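Lipase (Rhizopus chinensis, PDB 6A0W) probably hydrolyses the ester bonds of triacylglycerols, as a fungal class 3 lipase of the alpha/beta-hydrolase superfamily. Local coordinates at residues H224-V236 with N273-Y287. Residues are numbered along the deposited sequence; the frame is centred on the assembly and turned at random.
Sequences HRTVHKRDIVPHV and NSIVPFTSIADHLTY. With SO4 (sulfate ion), chain C.
The Asp–His half of what is probably the Ser-His-Asp catalytic triad of an alpha/beta-hydrolase lies where Asp231 meets His284. His284 ND1 donates to Asp231 OD2 at 2.9 Å along an almost straight N-H...O line (169°), reaching the syn side of the carboxylate with the oxygen practically in the ring plane. The same OD2 offers its anti lone pair to the Tyr287 hydroxyl, 2.5 Å from OH to OD2, so two donors grip one oxygen. With CG anti to the backbone N (chi1 178°), Asp231 brings its acid group to His284 and Tyr287. The carboxylate's other oxygen, OD1, closes an Asx turn by accepting from the Val233 backbone N. Over the imidazole of His284, Val233 CG2 sits 3.3 Å from the ring centroid, a CH-pi contact that backs one face, while His284 NE2 bonds to Ser172 OG on the probable nucleophile elbow. The arrangement follows the alpha/beta-hydrolase plan, in which the acid comes on the loop after one strand of the central sheet, here 223-228, and the histidine on a later loop.

Tyr287 also ties that strand's end to the histidine loop: its OH accepts from His228 N, and His228 CB rests over the centre of its ring, 3.4 Å from the centroid. The His228 imidazole turns to the Asp283 carbonyl, where ND1 donates in the carbonyl plane, onto a lone pair, at 2.8 Å; its NE2 donates to a sulfate, probably from the crystallisation liquor, that Phe288 N and Gly289 N also bind. Within the type II' turn from His228 to Asp231, Asp283 OD2 takes the Arg230 backbone N-H on its anti side, tilted from the carboxylate plane. Arg230 O and Ile232 N hydrogen-bond to Ser280 N and Ser280 O, a single beta bridge between Asp231 and Ser280. The extended Arg230 chain carries NH1 to Phe278 O, 3.2 Å away, and NH2 to Pro17 O of the N-terminal segment.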
ATOM      1  N   HIS A 224      -3.989   0.168  -6.799  1.00 29.87           N
ATOM      2  CA  HIS A 224      -5.185  -0.155  -6.026  1.00 29.07           C
ATOM      3  C   HIS A 224      -4.982   0.264  -4.583  1.00 26.27           C
ATOM      4  O   HIS A 224      -3.982  -0.106  -3.964  1.00 29.75           O
ATOM      5  CB  HIS A 224      -5.419  -1.664  -6.068  1.00 28.01           C
ATOM      6  CG  HIS A 224      -5.617  -2.205  -7.434  1.00 29.06           C
ATOM      7  ND1 HIS A 224      -6.872  -2.382  -7.982  1.00 33.12           N
ATOM      8  CD2 HIS A 224      -4.732  -2.701  -8.333  1.00 32.90           C
ATOM      9  CE1 HIS A 224      -6.737  -2.902  -9.188  1.00 30.98           C
ATOM     10  NE2 HIS A 224      -5.455  -3.134  -9.411  1.00 30.21           N
ATOM     11  N   ARG A 225      -5.860   1.133  -4.082  1.00 28.35           N
ATOM     12  CA  ARG A 225      -5.810   1.534  -2.684  1.00 28.35           C
ATOM     13  C   ARG A 225      -7.018   0.960  -1.927  1.00 27.22           C
ATOM     14  O   ARG A 225      -8.099   1.553  -1.929  1.00 27.24           O
ATOM     15  CB  ARG A 225      -5.804   3.045  -2.543  1.00 26.27           C
ATOM     16  CG  ARG A 225      -4.615   3.724  -3.207  1.00 28.41           C
ATOM     17  CD  ARG A 225      -4.534   5.188  -2.857  1.00 26.52           C
ATOM     18  NE  ARG A 225      -5.718   5.922  -3.249  1.00 31.54           N
ATOM     19  CZ  ARG A 225      -6.719   6.255  -2.440  1.00 36.20           C
ATOM     20  NH1 ARG A 225      -6.678   5.928  -1.147  1.00 34.43           N
ATOM     21  NH2 ARG A 225      -7.713   7.016  -2.915  1.00 30.96           N
ATOM     22  N   THR A 226      -6.785  -0.124  -1.205  1.00 27.18           N
ATOM     23  CA  THR A 226      -7.795  -0.672  -0.308  1.00 28.99           C
ATOM     24  C   THR A 226      -7.757   0.012   1.052  1.00 29.82           C
ATOM     25  O   THR A 226      -6.685   0.366   1.557  1.00 27.31           O
ATOM     26  CB  THR A 226      -7.666  -2.182  -0.176  1.00 26.06           C
ATOM     27  OG1 THR A 226      -7.818  -2.773  -1.467  1.00 25.68           O
ATOM     28  CG2 THR A 226      -8.742  -2.733   0.810  1.00 33.82           C
ATOM     29  N   VAL A 227      -8.931   0.454   1.487  1.00 28.13           N
ATOM     30  CA  VAL A 227      -9.102   1.096   2.766  1.00 29.66           C
ATOM     31  C   VAL A 227     -10.189   0.483   3.628  1.00 35.49           C
ATOM     32  O   VAL A 227     -11.242   0.097   3.124  1.00 32.90           O
ATOM     33  CB  VAL A 227      -9.055   2.632   2.740  1.00 35.42           C
ATOM     34  CG1 VAL A 227      -8.749   3.244   1.408  1.00 35.65           C
ATOM     35  CG2 VAL A 227     -10.039   3.353   3.608  1.00 32.94           C
ATOM     36  N   HIS A 228      -9.786   0.146   4.850  1.00 29.82           N
ATOM     37  CA  HIS A 228     -10.607  -0.608   5.811  1.00 31.95           C
ATOM     38  C   HIS A 228     -11.367   0.310   6.732  1.00 35.27           C
ATOM     39  O   HIS A 228     -10.809   1.005   7.623  1.00 33.75           O
ATOM     40  CB  HIS A 228      -9.782  -1.576   6.638  1.00 33.14           C
ATOM     41  CG  HIS A 228     -10.591  -2.346   7.648  1.00 36.39           C
ATOM     42  ND1 HIS A 228     -10.424  -2.187   9.008  1.00 30.92           N
ATOM     43  CD2 HIS A 228     -11.524  -3.324   7.492  1.00 32.12           C
ATOM     44  CE1 HIS A 228     -11.183  -3.067   9.645  1.00 38.20           C
ATOM     45  NE2 HIS A 228     -11.895  -3.734   8.753  1.00 38.43           N
ATOM     46  N   LYS A 229     -12.669   0.339   6.462  1.00 31.89           N
ATOM     47  CA  LYS A 229     -13.611   1.125   7.234  1.00 29.67           C
ATOM     48  C   LYS A 229     -13.090   2.510   7.583  1.00 27.92           C
ATOM     49  O   LYS A 229     -12.975   3.358   6.691  1.00 32.36           O
ATOM     50  CB  LYS A 229     -14.014   0.332   8.476  1.00 28.68           C
ATOM     51  CG  LYS A 229     -14.706  -0.980   8.160  1.00 32.73           C
ATOM     52  CD  LYS A 229     -15.134  -1.750   9.396  1.00 34.16           C
ATOM     53  CE  LYS A 229     -15.465  -3.163   9.006  1.00 43.82           C
ATOM     54  NZ  LYS A 229     -15.944  -3.952  10.148  1.00 40.55           N
ATOM     55  N   ARG A 230     -12.827   2.762   8.871  1.00 25.74           N
ATOM     56  CA  ARG A 230     -12.496   4.102   9.351  1.00 30.81           C
ATOM     57  C   ARG A 230     -10.974   4.321   9.552  1.00 28.45           C
ATOM     58  O   ARG A 230     -10.570   5.264  10.232  1.00 30.76           O
ATOM     59  CB  ARG A 230     -13.183   4.374  10.706  1.00 33.94           C
ATOM     60  CG  ARG A 230     -14.699   4.387  10.676  1.00 39.44           C
ATOM     61  CD  ARG A 230     -15.284   4.493  12.083  1.00 43.10           C
ATOM     62  NE  ARG A 230     -16.745   4.379  12.096  1.00 41.02           N
ATOM     63  CZ  ARG A 230     -17.566   5.372  11.764  1.00 37.68           C
ATOM     64  NH1 ARG A 230     -17.094   6.531  11.340  1.00 39.88           N
ATOM     65  NH2 ARG A 230     -18.877   5.193  11.830  1.00 54.90           N
ATOM     66  N   ASP A 231     -10.151   3.455   8.979  1.00 31.53           N
ATOM     67  CA  ASP A 231      -8.673   3.560   9.081  1.00 26.29           C
ATOM     68  C   ASP A 231      -8.213   4.975   8.844  1.00 29.56           C
ATOM     69  O   ASP A 231      -8.502   5.574   7.799  1.00 29.58           O
ATOM     70  CB  ASP A 231      -8.048   2.574   8.073  1.00 27.82           C
ATOM     71  CG  ASP A 231      -6.535   2.610   8.046  1.00 28.91           C
ATOM     72  OD1 ASP A 231      -5.963   3.341   8.875  1.00 30.54           O
ATOM     73  OD2 ASP A 231      -5.940   1.830   7.246  1.00 28.94           O
ATOM     74  N   ILE A 232      -7.551   5.557   9.845  1.00 29.37           N
ATOM     75  CA  ILE A 232      -7.042   6.931   9.723  1.00 28.39           C
ATOM     76  C   ILE A 232      -5.978   7.123   8.644  1.00 26.91           C
ATOM     77  O   ILE A 232      -5.826   8.211   8.081  1.00 27.27           O
ATOM     78  CB  ILE A 232      -6.499   7.442  11.055  1.00 28.65           C
ATOM     79  CG1 ILE A 232      -6.270   8.937  11.005  1.00 32.42           C
ATOM     80  CG2 ILE A 232      -5.260   6.688  11.513  1.00 27.55           C
ATOM     81  CD1 ILE A 232      -6.033   9.505  12.377  1.00 42.85           C
ATOM     82  N   VAL A 233      -5.203   6.091   8.375  1.00 26.90           N
ATOM     83  CA  VAL A 233      -3.932   6.338   7.700  1.00 29.98           C
ATOM     84  C   VAL A 233      -4.095   6.881   6.253  1.00 28.89           C
ATOM     85  O   VAL A 233      -3.266   7.693   5.773  1.00 27.58           O
ATOM     86  CB  VAL A 233      -2.978   5.106   7.759  1.00 31.36           C
ATOM     87  CG1 VAL A 233      -1.673   5.438   7.038  1.00 29.01           C
ATOM     88  CG2 VAL A 233      -2.619   4.774   9.202  1.00 32.86           C
ATOM     89  N   PRO A 234      -5.132   6.412   5.536  1.00 31.39           N
ATOM     90  CA  PRO A 234      -5.308   6.949   4.189  1.00 27.26           C
ATOM     91  C   PRO A 234      -5.758   8.397   4.141  1.00 29.01           C
ATOM     92  O   PRO A 234      -5.976   8.951   3.047  1.00 32.36           O
ATOM     93  CB  PRO A 234      -6.371   6.019   3.573  1.00 26.51           C
ATOM     94  CG  PRO A 234      -6.104   4.700   4.256  1.00 27.60           C
ATOM     95  CD  PRO A 234      -5.716   5.051   5.665  1.00 27.61           C
ATOM     96  N   HIS A 235      -5.985   8.960   5.314  1.00 30.67           N
ATOM     97  CA  HIS A 235      -6.411  10.334   5.431  1.00 33.32           C
ATOM     98  C   HIS A 235      -5.306  11.241   5.946  1.00 35.55           C
ATOM     99  O   HIS A 235      -5.590  12.380   6.309  1.00 28.11           O
ATOM    100  CB  HIS A 235      -7.646  10.425   6.351  1.00 31.46           C
ATOM    101  CG  HIS A 235      -8.767   9.548   5.898  1.00 31.55           C
ATOM    102  ND1 HIS A 235      -9.475   9.819   4.745  1.00 30.30           N
ATOM    103  CD2 HIS A 235      -9.109   8.289   6.265  1.00 30.83           C
ATOM    104  CE1 HIS A 235     -10.298   8.806   4.500  1.00 36.76           C
ATOM    105  NE2 HIS A 235     -10.082   7.854   5.389  1.00 32.83           N
ATOM    106  N   VAL A 236      -4.066  10.757   5.961  1.00 31.28           N
ATOM    107  CA  VAL A 236      -2.926  11.621   6.266  1.00 29.61           C
ATOM    108  C   VAL A 236      -1.852  11.355   5.207  1.00 31.14           C
ATOM    109  O   VAL A 236      -1.788  10.259   4.650  1.00 31.08           O
ATOM    110  CB  VAL A 236      -2.329  11.356   7.671  1.00 28.34           C
ATOM    111  CG1 VAL A 236      -3.370  11.470   8.755  1.00 32.67           C
ATOM    112  CG2 VAL A 236      -1.686   9.988   7.724  1.00 38.19           C
ATOM    113  N   ASN A 273     -13.398   8.803   2.480  1.00 31.64           N
ATOM    114  CA  ASN A 273     -13.389  10.211   2.880  1.00 31.70           C
ATOM    115  C   ASN A 273     -14.737  10.651   3.441  1.00 36.10           C
ATOM    116  O   ASN A 273     -14.801  11.655   4.146  1.00 35.12           O
ATOM    117  CB  ASN A 273     -13.002  11.133   1.722  1.00 29.72           C
ATOM    118  CG  ASN A 273     -11.544  10.989   1.350  1.00 34.95           C
ATOM    119  OD1 ASN A 273     -10.722  10.652   2.198  1.00 32.87           O
ATOM    120  ND2 ASN A 273     -11.214  11.251   0.094  1.00 27.24           N
ATOM    121  N   SER A 274     -15.776   9.868   3.176  1.00 36.86           N
ATOM    122  CA  SER A 274     -17.126  10.127   3.724  1.00 38.94           C
ATOM    123  C   SER A 274     -17.238   9.878   5.225  1.00 43.08           C
ATOM    124  O   SER A 274     -18.193  10.351   5.795  1.00 39.03           O
ATOM    125  CB  SER A 274     -18.205   9.293   2.989  1.00 35.81           C
ATOM    126  OG  SER A 274     -18.153   7.924   3.315  1.00 35.00           O
ATOM    127  N   ILE A 275     -16.312   9.150   5.865  1.00 39.57           N
ATOM    128  CA  ILE A 275     -16.359   8.980   7.325  1.00 33.88           C
ATOM    129  C   ILE A 275     -15.454   9.942   8.147  1.00 42.86           C
ATOM    130  O   ILE A 275     -15.482   9.944   9.378  1.00 38.81           O
ATOM    131  CB  ILE A 275     -16.158   7.511   7.778  1.00 40.73           C
ATOM    132  CG1 ILE A 275     -14.818   6.903   7.314  1.00 39.31           C
ATOM    133  CG2 ILE A 275     -17.303   6.640   7.284  1.00 39.30           C
ATOM    134  CD1 ILE A 275     -13.624   7.382   8.099  1.00 35.68           C
ATOM    135  N   VAL A 276     -14.727  10.815   7.478  1.00 36.55           N
ATOM    136  CA  VAL A 276     -13.846  11.772   8.125  1.00 38.84           C
ATOM    137  C   VAL A 276     -14.715  12.774   8.886  1.00 43.02           C
ATOM    138  O   VAL A 276     -15.710  13.173   8.345  1.00 39.92           O
ATOM    139  CB  VAL A 276     -13.018  12.468   7.038  1.00 39.68           C
ATOM    140  CG1 VAL A 276     -12.411  13.781   7.494  1.00 45.90           C
ATOM    141  CG2 VAL A 276     -11.919  11.539   6.534  1.00 38.64           C
ATOM    142  N   PRO A 277     -14.439  13.094  10.150  1.00 48.44           N
ATOM    143  CA  PRO A 277     -13.135  12.877  10.820  1.00 41.12           C
ATOM    144  C   PRO A 277     -13.188  11.792  11.884  1.00 43.57           C
ATOM    145  O   PRO A 277     -12.321  11.687  12.761  1.00 36.28           O
ATOM    146  CB  PRO A 277     -12.853  14.240  11.463  1.00 46.77           C
ATOM    147  CG  PRO A 277     -14.232  14.760  11.799  1.00 47.86           C
ATOM    148  CD  PRO A 277     -15.112  14.318  10.636  1.00 43.83           C
ATOM    149  N   PHE A 278     -14.177  10.931  11.763  1.00 35.31           N
ATOM    150  CA  PHE A 278     -14.364   9.868  12.718  1.00 38.06           C
ATOM    151  C   PHE A 278     -13.580   8.658  12.256  1.00 35.42           C
ATOM    152  O   PHE A 278     -14.146   7.670  11.782  1.00 38.38           O
ATOM    153  CB  PHE A 278     -15.864   9.550  12.875  1.00 43.44           C
ATOM    154  CG  PHE A 278     -16.685  10.732  13.317  1.00 50.40           C
ATOM    155  CD1 PHE A 278     -16.630  11.171  14.629  1.00 65.46           C
ATOM    156  CD2 PHE A 278     -17.472  11.424  12.421  1.00 55.31           C
ATOM    157  CE1 PHE A 278     -17.372  12.250  15.052  1.00 66.18           C
ATOM    158  CE2 PHE A 278     -18.200  12.520  12.833  1.00 62.00           C
ATOM    159  CZ  PHE A 278     -18.155  12.930  14.148  1.00 68.60           C
ATOM    160  N   THR A 279     -12.269   8.715  12.483  1.00 38.36           N
ATOM    161  CA  THR A 279     -11.328   7.689  12.035  1.00 34.89           C
ATOM    162  C   THR A 279     -10.733   6.957  13.231  1.00 41.96           C
ATOM    163  O   THR A 279     -11.074   7.249  14.373  1.00 35.34           O
ATOM    164  CB  THR A 279     -10.181   8.364  11.255  1.00 41.66           C
ATOM    165  OG1 THR A 279      -9.694   9.472  12.021  1.00 35.74           O
ATOM    166  CG2 THR A 279     -10.694   8.893   9.913  1.00 33.21           C
ATOM    167  N   SER A 280      -9.883   5.965  12.977  1.00 38.13           N
ATOM    168  CA  SER A 280      -9.234   5.246  14.063  1.00 35.97           C
ATOM    169  C   SER A 280      -7.944   4.600  13.568  1.00 38.49           C
ATOM    170  O   SER A 280      -7.865   4.157  12.428  1.00 29.52           O
ATOM    171  CB  SER A 280     -10.155   4.178  14.627  1.00 38.32           C
ATOM    172  OG  SER A 280     -10.089   2.957  13.922  1.00 35.47           O
ATOM    173  N   ILE A 281      -6.989   4.428  14.471  1.00 33.51           N
ATOM    174  CA  ILE A 281      -5.783   3.660  14.163  1.00 37.47           C
ATOM    175  C   ILE A 281      -6.123   2.192  14.282  1.00 33.76           C
ATOM    176  O   ILE A 281      -5.571   1.343  13.570  1.00 33.10           O
ATOM    177  CB  ILE A 281      -4.570   4.099  15.053  1.00 41.72           C
ATOM    178  CG1 ILE A 281      -3.294   3.421  14.597  1.00 44.04           C
ATOM    179  CG2 ILE A 281      -4.798   3.778  16.508  1.00 52.55           C
ATOM    180  CD1 ILE A 281      -2.710   4.164  13.413  1.00 46.66           C
ATOM    181  N   ALA A 282      -7.102   1.865  15.111  1.00 32.37           N
ATOM    182  CA  ALA A 282      -7.432   0.440  15.296  1.00 33.20           C
ATOM    183  C   ALA A 282      -7.861  -0.150  13.948  1.00 30.00           C
ATOM    184  O   ALA A 282      -7.579  -1.301  13.654  1.00 30.05           O
ATOM    185  CB  ALA A 282      -8.574   0.265  16.319  1.00 31.70           C
ATOM    186  N   ASP A 283      -8.621   0.609  13.155  1.00 32.97           N
ATOM    187  CA  ASP A 283      -9.077   0.088  11.866  1.00 33.11           C
ATOM    188  C   ASP A 283      -7.934  -0.154  10.859  1.00 37.78           C
ATOM    189  O   ASP A 283      -8.161  -0.834   9.862  1.00 33.00           O
ATOM    190  CB  ASP A 283     -10.183   0.984  11.268  1.00 32.91           C
ATOM    191  CG  ASP A 283     -11.585   0.608  11.789  1.00 37.31           C
ATOM    192  OD1 ASP A 283     -11.718  -0.452  12.417  1.00 33.76           O
ATOM    193  OD2 ASP A 283     -12.564   1.265  11.438  1.00 32.85           O
ATOM    194  N   HIS A 284      -6.726   0.376  11.125  1.00 35.23           N
ATOM    195  CA  HIS A 284      -5.552   0.176  10.241  1.00 30.99           C
ATOM    196  C   HIS A 284      -5.033  -1.248  10.290  1.00 32.04           C
ATOM    197  O   HIS A 284      -4.313  -1.695   9.370  1.00 30.29           O
ATOM    198  CB  HIS A 284      -4.452   1.144  10.666  1.00 30.89           C
ATOM    199  CG  HIS A 284      -3.255   1.195   9.766  1.00 32.52           C
ATOM    200  ND1 HIS A 284      -3.335   1.556   8.438  1.00 32.48           N
ATOM    201  CD2 HIS A 284      -1.926   1.175  10.061  1.00 41.15           C
ATOM    202  CE1 HIS A 284      -2.116   1.767   7.963  1.00 37.03           C
ATOM    203  NE2 HIS A 284      -1.237   1.524   8.923  1.00 32.42           N
ATOM    204  N   LEU A 285      -5.434  -1.984  11.339  1.00 30.82           N
ATOM    205  CA  LEU A 285      -4.743  -3.212  11.742  1.00 30.39           C
ATOM    206  C   LEU A 285      -5.303  -4.507  11.214  1.00 27.80           C
ATOM    207  O   LEU A 285      -4.671  -5.560  11.379  1.00 30.10           O
ATOM    208  CB  LEU A 285      -4.599  -3.283  13.268  1.00 35.54           C
ATOM    209  CG  LEU A 285      -3.965  -2.060  13.954  1.00 39.20           C
ATOM    210  CD1 LEU A 285      -3.786  -2.327  15.453  1.00 42.14           C
ATOM    211  CD2 LEU A 285      -2.626  -1.660  13.321  1.00 37.69           C
ATOM    212  N   THR A 286      -6.452  -4.433  10.539  1.00 27.66           N
ATOM    213  CA  THR A 286      -7.111  -5.618   9.995  1.00 30.05           C
ATOM    214  C   THR A 286      -7.727  -5.286   8.637  1.00 26.02           C
ATOM    215  O   THR A 286      -8.394  -4.263   8.489  1.00 33.32           O
ATOM    216  CB  THR A 286      -8.240  -6.102  10.952  1.00 34.79           C
ATOM    217  OG1 THR A 286      -7.746  -6.091  12.295  1.00 36.65           O
ATOM    218  CG2 THR A 286      -8.655  -7.540  10.606  1.00 33.92           C
ATOM    219  N   TYR A 287      -7.376  -6.075   7.633  1.00 31.59           N
ATOM    220  CA  TYR A 287      -7.896  -5.927   6.284  1.00 32.46           C
ATOM    221  C   TYR A 287      -8.339  -7.318   5.850  1.00 31.46           C
ATOM    222  O   TYR A 287      -7.522  -8.247   5.784  1.00 30.23           O
ATOM    223  CB  TYR A 287      -6.808  -5.374   5.317  1.00 30.25           C
ATOM    224  CG  TYR A 287      -6.775  -3.847   5.319  1.00 28.08           C
ATOM    225  CD1 TYR A 287      -6.190  -3.147   6.358  1.00 27.82           C
ATOM    226  CD2 TYR A 287      -7.283  -3.110   4.261  1.00 28.70           C
ATOM    227  CE1 TYR A 287      -6.183  -1.761   6.376  1.00 30.95           C
ATOM    228  CE2 TYR A 287      -7.293  -1.707   4.269  1.00 26.84           C
ATOM    229  CZ  TYR A 287      -6.730  -1.037   5.310  1.00 27.05           C
ATOM    230  OH  TYR A 287      -6.850   0.333   5.401  1.00 27.23           O
TER
HETATM  231  S   SO4 C 402     -12.537  -6.887   7.948  1.00 57.56           S
HETATM  232  O1  SO4 C 402     -11.371  -7.294   8.728  1.00 42.80           O
HETATM  233  O2  SO4 C 402     -13.374  -6.015   8.798  1.00 47.77           O
HETATM  234  O3  SO4 C 402     -13.300  -8.078   7.538  1.00 45.54           O
HETATM  235  O4  SO4 C 402     -12.070  -6.164   6.741  1.00 42.36           O
HETATM  236  O   HOH W   1      -8.401   9.549   1.517  1.00 30.94           O